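Local coordinates for phospho-2-dehydro-3-deoxyheptonate aldolase (Francisella tularensis, PDB 3TQK), which probably catalyses the condensation of phosphoenolpyruvate with D-erythrose 4-phosphate to DAHP, the first step of chorismate biosynthesis, at residues V55-Y69 against Y316-T330. Residues are numbered along the deposited sequence; the frame is centred on the assembly and turned at random.
Sequences VGPCSIHDPAAAIEY and YGQSVTDKCVDFEET. With MN (manganese (II) ion), chain B.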
loop_
_atom_site.group_PDB
_atom_site.type_symbol
_atom_site.label_atom_id
_atom_site.label_comp_id
_atom_site.label_asym_id
_atom_site.label_seq_id
_atom_site.Cartn_x
_atom_site.Cartn_y
_atom_site.Cartn_z
ATOM N N VAL A 55 -17.916 16.049 3.761
ATOM C CA VAL A 55 -19.171 15.465 4.149
ATOM C C VAL A 55 -19.843 14.847 2.941
ATOM O O VAL A 55 -19.917 15.451 1.877
ATOM C CB VAL A 55 -20.096 16.530 4.803
ATOM C CG1 VAL A 55 -20.394 17.656 3.831
ATOM C CG2 VAL A 55 -21.382 15.896 5.281
ATOM N N GLY A 56 -20.328 13.628 3.103
ATOM C CA GLY A 56 -21.061 12.976 2.038
ATOM C C GLY A 56 -21.216 11.501 2.298
ATOM O O GLY A 56 -20.923 11.036 3.400
ATOM N N PRO A 57 -21.704 10.762 1.292
ATOM C CA PRO A 57 -21.922 9.318 1.382
ATOM C C PRO A 57 -20.643 8.540 1.653
ATOM O O PRO A 57 -19.560 8.975 1.253
ATOM C CB PRO A 57 -22.461 8.968 -0.003
ATOM C CG PRO A 57 -23.080 10.227 -0.493
ATOM C CD PRO A 57 -22.209 11.311 0.021
ATOM N N CYS A 58 -20.772 7.395 2.321
ATOM C CA CYS A 58 -19.618 6.525 2.564
ATOM C C CYS A 58 -18.911 6.257 1.239
ATOM O O CYS A 58 -17.709 6.485 1.112
ATOM C CB CYS A 58 -20.041 5.204 3.225
ATOM S SG CYS A 58 -18.690 3.970 3.324
ATOM N N SER A 59 -19.683 5.794 0.256
ATOM C CA SER A 59 -19.180 5.536 -1.091
ATOM C C SER A 59 -20.311 5.776 -2.087
ATOM O O SER A 59 -21.477 5.567 -1.760
ATOM C CB SER A 59 -18.717 4.088 -1.200
ATOM O OG SER A 59 -19.835 3.218 -1.024
ATOM N N ILE A 60 -19.969 6.227 -3.291
ATOM C CA ILE A 60 -20.988 6.458 -4.311
ATOM C C ILE A 60 -21.342 5.119 -4.980
ATOM O O ILE A 60 -20.458 4.324 -5.329
ATOM C CB ILE A 60 -20.523 7.484 -5.369
ATOM C CG1 ILE A 60 -20.184 8.843 -4.708
ATOM C CG2 ILE A 60 -21.573 7.646 -6.489
ATOM C CD1 ILE A 60 -21.363 9.622 -4.136
ATOM N N HIS A 61 -22.639 4.856 -5.096
ATOM C CA HIS A 61 -23.151 3.750 -5.906
ATOM C C HIS A 61 -24.265 4.195 -6.856
ATOM O O HIS A 61 -24.621 3.454 -7.763
ATOM C CB HIS A 61 -23.618 2.595 -5.007
ATOM C CG HIS A 61 -24.982 2.778 -4.424
ATOM N ND1 HIS A 61 -25.207 3.460 -3.249
ATOM C CD2 HIS A 61 -26.195 2.343 -4.847
ATOM C CE1 HIS A 61 -26.502 3.450 -2.980
ATOM N NE2 HIS A 61 -27.123 2.777 -3.931
ATOM N N ASP A 62 -24.785 5.408 -6.654
ATOM C CA ASP A 62 -25.914 5.930 -7.426
ATOM C C ASP A 62 -25.650 7.409 -7.745
ATOM O O ASP A 62 -25.924 8.287 -6.915
ATOM C CB ASP A 62 -27.206 5.760 -6.618
ATOM C CG ASP A 62 -28.448 6.195 -7.377
ATOM O OD1 ASP A 62 -28.341 6.610 -8.553
ATOM O OD2 ASP A 62 -29.545 6.112 -6.780
ATOM N N PRO A 63 -25.104 7.687 -8.947
ATOM C CA PRO A 63 -24.718 9.062 -9.316
ATOM C C PRO A 63 -25.891 10.048 -9.329
ATOM O O PRO A 63 -25.700 11.210 -8.976
ATOM C CB PRO A 63 -24.140 8.906 -10.727
ATOM C CG PRO A 63 -23.804 7.438 -10.855
ATOM C CD PRO A 63 -24.791 6.716 -10.015
ATOM N N ALA A 64 -27.081 9.588 -9.726
ATOM C CA ALA A 64 -28.279 10.418 -9.665
ATOM C C ALA A 64 -28.637 10.795 -8.227
ATOM O O ALA A 64 -29.025 11.938 -7.958
ATOM C CB ALA A 64 -29.475 9.725 -10.346
ATOM N N ALA A 65 -28.529 9.841 -7.307
ATOM C CA ALA A 65 -28.760 10.135 -5.890
ATOM C C ALA A 65 -27.677 11.089 -5.368
ATOM O O ALA A 65 -27.963 11.975 -4.577
ATOM C CB ALA A 65 -28.803 8.857 -5.070
ATOM N N ALA A 66 -26.446 10.918 -5.840
ATOM C CA ALA A 66 -25.351 11.820 -5.490
ATOM C C ALA A 66 -25.620 13.274 -5.922
ATOM O O ALA A 66 -25.348 14.213 -5.174
ATOM C CB ALA A 66 -24.044 11.317 -6.088
ATOM N N ILE A 67 -26.144 13.458 -7.127
ATOM C CA ILE A 67 -26.526 14.788 -7.598
ATOM C C ILE A 67 -27.621 15.384 -6.698
ATOM O O ILE A 67 -27.501 16.531 -6.249
ATOM C CB ILE A 67 -27.001 14.755 -9.078
ATOM C CG1 ILE A 67 -25.818 14.483 -10.026
ATOM C CG2 ILE A 67 -27.724 16.056 -9.455
ATOM C CD1 ILE A 67 -24.835 15.624 -10.147
ATOM N N GLU A 68 -28.673 14.618 -6.412
ATOM C CA GLU A 68 -29.709 15.132 -5.514
ATOM C C GLU A 68 -29.150 15.529 -4.148
ATOM O O GLU A 68 -29.501 16.584 -3.627
ATOM C CB GLU A 68 -30.856 14.146 -5.334
ATOM C CG GLU A 68 -32.052 14.754 -4.598
ATOM C CD GLU A 68 -33.186 13.770 -4.399
ATOM O OE1 GLU A 68 -33.868 13.865 -3.360
ATOM O OE2 GLU A 68 -33.389 12.900 -5.271
ATOM N N TYR A 69 -28.286 14.691 -3.576
ATOM C CA TYR A 69 -27.612 15.016 -2.312
ATOM C C TYR A 69 -26.841 16.329 -2.434
ATOM O O TYR A 69 -26.909 17.185 -1.552
ATOM C CB TYR A 69 -26.649 13.889 -1.897
ATOM C CG TYR A 69 -25.968 14.132 -0.560
ATOM C CD1 TYR A 69 -24.745 14.774 -0.494
ATOM C CD2 TYR A 69 -26.558 13.725 0.628
ATOM C CE1 TYR A 69 -24.121 15.004 0.714
ATOM C CE2 TYR A 69 -25.951 13.953 1.843
ATOM C CZ TYR A 69 -24.728 14.596 1.882
ATOM O OH TYR A 69 -24.105 14.838 3.084
ATOM N N TYR A 316 -33.658 3.890 -2.283
ATOM C CA TYR A 316 -33.046 5.078 -2.872
ATOM C C TYR A 316 -32.389 5.922 -1.783
ATOM O O TYR A 316 -32.931 6.074 -0.683
ATOM C CB TYR A 316 -34.089 5.913 -3.634
ATOM C CG TYR A 316 -33.557 7.212 -4.227
ATOM C CD1 TYR A 316 -32.821 7.218 -5.414
ATOM C CD2 TYR A 316 -33.803 8.437 -3.604
ATOM C CE1 TYR A 316 -32.333 8.412 -5.963
ATOM C CE2 TYR A 316 -33.322 9.629 -4.141
ATOM C CZ TYR A 316 -32.590 9.612 -5.321
ATOM O OH TYR A 316 -32.133 10.796 -5.852
ATOM N N GLY A 317 -31.199 6.432 -2.095
ATOM C CA GLY A 317 -30.499 7.381 -1.234
ATOM C C GLY A 317 -29.934 6.836 0.071
ATOM O O GLY A 317 -29.508 7.617 0.924
ATOM N N GLN A 318 -29.927 5.512 0.242
ATOM C CA GLN A 318 -29.371 4.908 1.453
ATOM C C GLN A 318 -28.041 4.200 1.168
ATOM O O GLN A 318 -27.895 3.522 0.144
ATOM C CB GLN A 318 -30.363 3.931 2.060
ATOM C CG GLN A 318 -30.005 3.522 3.471
ATOM C CD GLN A 318 -30.941 2.475 4.015
ATOM O OE1 GLN A 318 -31.271 1.513 3.328
ATOM N NE2 GLN A 318 -31.373 2.655 5.257
ATOM N N SER A 319 -27.081 4.348 2.077
ATOM C CA SER A 319 -25.760 3.765 1.880
ATOM C C SER A 319 -25.830 2.260 1.662
ATOM O O SER A 319 -26.578 1.549 2.326
ATOM C CB SER A 319 -24.836 4.039 3.064
ATOM O OG SER A 319 -23.550 3.488 2.827
ATOM N N VAL A 320 -25.028 1.806 0.711
ATOM C CA VAL A 320 -24.857 0.399 0.403
ATOM C C VAL A 320 -23.592 -0.156 1.081
ATOM O O VAL A 320 -23.332 -1.358 1.026
ATOM C CB VAL A 320 -24.800 0.225 -1.133
ATOM C CG1 VAL A 320 -23.421 -0.253 -1.591
ATOM C CG2 VAL A 320 -25.944 -0.649 -1.618
ATOM N N THR A 321 -22.817 0.732 1.711
ATOM C CA THR A 321 -21.629 0.362 2.484
ATOM C C THR A 321 -21.821 0.794 3.954
ATOM O O THR A 321 -22.738 0.304 4.618
ATOM C CB THR A 321 -20.318 0.942 1.847
ATOM O OG1 THR A 321 -20.444 2.357 1.644
ATOM C CG2 THR A 321 -20.028 0.274 0.517
ATOM N N ASP A 322 -20.991 1.709 4.466
ATOM C CA ASP A 322 -21.055 2.072 5.890
ATOM C C ASP A 322 -22.313 2.894 6.203
ATOM O O ASP A 322 -22.898 3.538 5.327
ATOM C CB ASP A 322 -19.801 2.842 6.351
ATOM C CG ASP A 322 -18.506 1.991 6.314
ATOM O OD1 ASP A 322 -18.562 0.751 6.515
ATOM O OD2 ASP A 322 -17.427 2.587 6.116
ATOM N N LYS A 323 -22.720 2.853 7.465
ATOM C CA LYS A 323 -23.890 3.590 7.923
ATOM C C LYS A 323 -23.614 5.092 7.911
ATOM O O LYS A 323 -22.575 5.546 8.393
ATOM C CB LYS A 323 -24.305 3.111 9.323
ATOM C CG LYS A 323 -24.863 1.677 9.332
ATOM C CD LYS A 323 -25.027 1.082 10.744
ATOM C CE LYS A 323 -25.667 -0.312 10.678
ATOM N NZ LYS A 323 -25.466 -1.121 11.911
ATOM N N CYS A 324 -24.539 5.849 7.328
ATOM C CA CYS A 324 -24.440 7.299 7.245
ATOM C C CYS A 324 -25.584 7.947 8.019
ATOM O O CYS A 324 -26.669 7.364 8.147
ATOM C CB CYS A 324 -24.526 7.742 5.785
ATOM S SG CYS A 324 -23.207 7.109 4.705
ATOM N N VAL A 325 -25.345 9.157 8.526
ATOM C CA VAL A 325 -26.429 9.982 9.070
ATOM C C VAL A 325 -27.261 10.566 7.920
ATOM O O VAL A 325 -26.770 10.704 6.802
ATOM C CB VAL A 325 -25.910 11.113 9.996
ATOM C CG1 VAL A 325 -25.110 10.526 11.145
ATOM C CG2 VAL A 325 -25.066 12.134 9.223
ATOM N N ASP A 326 -28.529 10.875 8.179
ATOM C CA ASP A 326 -29.355 11.534 7.157
ATOM C C ASP A 326 -28.991 13.031 7.055
ATOM O O ASP A 326 -28.182 13.533 7.840
ATOM C CB ASP A 326 -30.868 11.277 7.365
ATOM C CG ASP A 326 -31.401 11.785 8.702
ATOM O OD1 ASP A 326 -31.069 12.921 9.102
ATOM O OD2 ASP A 326 -32.191 11.048 9.336
ATOM N N PHE A 327 -29.564 13.722 6.071
ATOM C CA PHE A 327 -29.229 15.126 5.810
ATOM C C PHE A 327 -29.701 16.069 6.917
ATOM O O PHE A 327 -29.001 17.013 7.281
ATOM C CB PHE A 327 -29.810 15.591 4.475
ATOM C CG PHE A 327 -29.209 16.875 3.980
ATOM C CD1 PHE A 327 -27.971 16.874 3.356
ATOM C CD2 PHE A 327 -29.866 18.082 4.157
ATOM C CE1 PHE A 327 -27.404 18.051 2.903
ATOM C CE2 PHE A 327 -29.303 19.267 3.707
ATOM C CZ PHE A 327 -28.073 19.247 3.083
ATOM N N GLU A 328 -30.898 15.814 7.434
ATOM C CA GLU A 328 -31.440 16.583 8.547
ATOM C C GLU A 328 -30.416 16.638 9.673
ATOM O O GLU A 328 -30.104 17.718 10.168
ATOM C CB GLU A 328 -32.748 15.950 9.021
ATOM C CG GLU A 328 -33.454 16.645 10.180
ATOM C CD GLU A 328 -34.783 15.982 10.508
ATOM O OE1 GLU A 328 -35.067 14.914 9.918
ATOM O OE2 GLU A 328 -35.542 16.515 11.346
ATOM N N GLU A 329 -29.870 15.479 10.042
ATOM C CA GLU A 329 -28.883 15.405 11.115
ATOM C C GLU A 329 -27.583 16.106 10.706
ATOM O O GLU A 329 -26.922 16.728 11.538
ATOM C CB GLU A 329 -28.615 13.948 11.529
ATOM C CG GLU A 329 -27.956 13.823 12.921
ATOM C CD GLU A 329 -27.803 12.382 13.437
ATOM O OE1 GLU A 329 -28.503 11.465 12.949
ATOM O OE2 GLU A 329 -26.983 12.178 14.361
ATOM N N THR A 330 -27.234 16.012 9.424
ATOM C CA THR A 330 -26.063 16.699 8.891
ATOM C C THR A 330 -26.154 18.224 9.034
ATOM O O THR A 330 -25.155 18.868 9.351
ATOM C CB THR A 330 -25.808 16.338 7.407
ATOM O OG1 THR A 330 -25.778 14.914 7.263
ATOM C CG2 THR A 330 -24.486 16.919 6.932
HETATM MN MN MN B . -16.892 4.590 5.054
HETATM O O HOH W 1 -22.568 5.609 1.175
#
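Cys58 and Asp322 come close in backbone, CA atoms 5.7 Å apart, where two loops at the C-terminal end of a TIM barrel meet. The chain 55-69 leaves the first barrel strand and turns into helix 63-80; 316-330 follows the eighth strand and leads into helix 327-344. The backbones run in opposite senses, Ala65 lying nearest Gly317 and Val55 nearest Thr330; strands 51-56 and 293-299 adjoin where the barrel closes, bringing the loops after them together. This illustrates a rule of the fold: active-site residues gather at the C-terminal strand ends and in the loops that follow. The manganese ion is held by Cys58 SG at 2.6 Å and Asp322 OD2 at 2.3 Å, with His266 and Glu299 completing the protein ligands. The Cys58 sulfur lies anti to the backbone N (chi1 171°), which turns it to the metal, while Cys58 N makes a weak bond to Cys324 SG. Nearby, Ser319 OG accepts from Thr321 N in an ST turn, donates to Asp322 O and receives a bond from a water that also accepts from Ser59 N, tying both loops together. Farther out, Val320 CB sits over one face of the His61 imidazole, a CH-pi contact, and Asp62 CB lies toward the rim of the opposite face. Between the helices, an offset edge-to-face pair sets the Phe327 edge toward the Tyr69 face, planes at 88°, and Tyr69 OH bonds to Ser300. The extended Glu68 chain brings OE2 to the ring edge of Tyr316, whose OH donates to it at 2.5 Å from above the carboxylate plane.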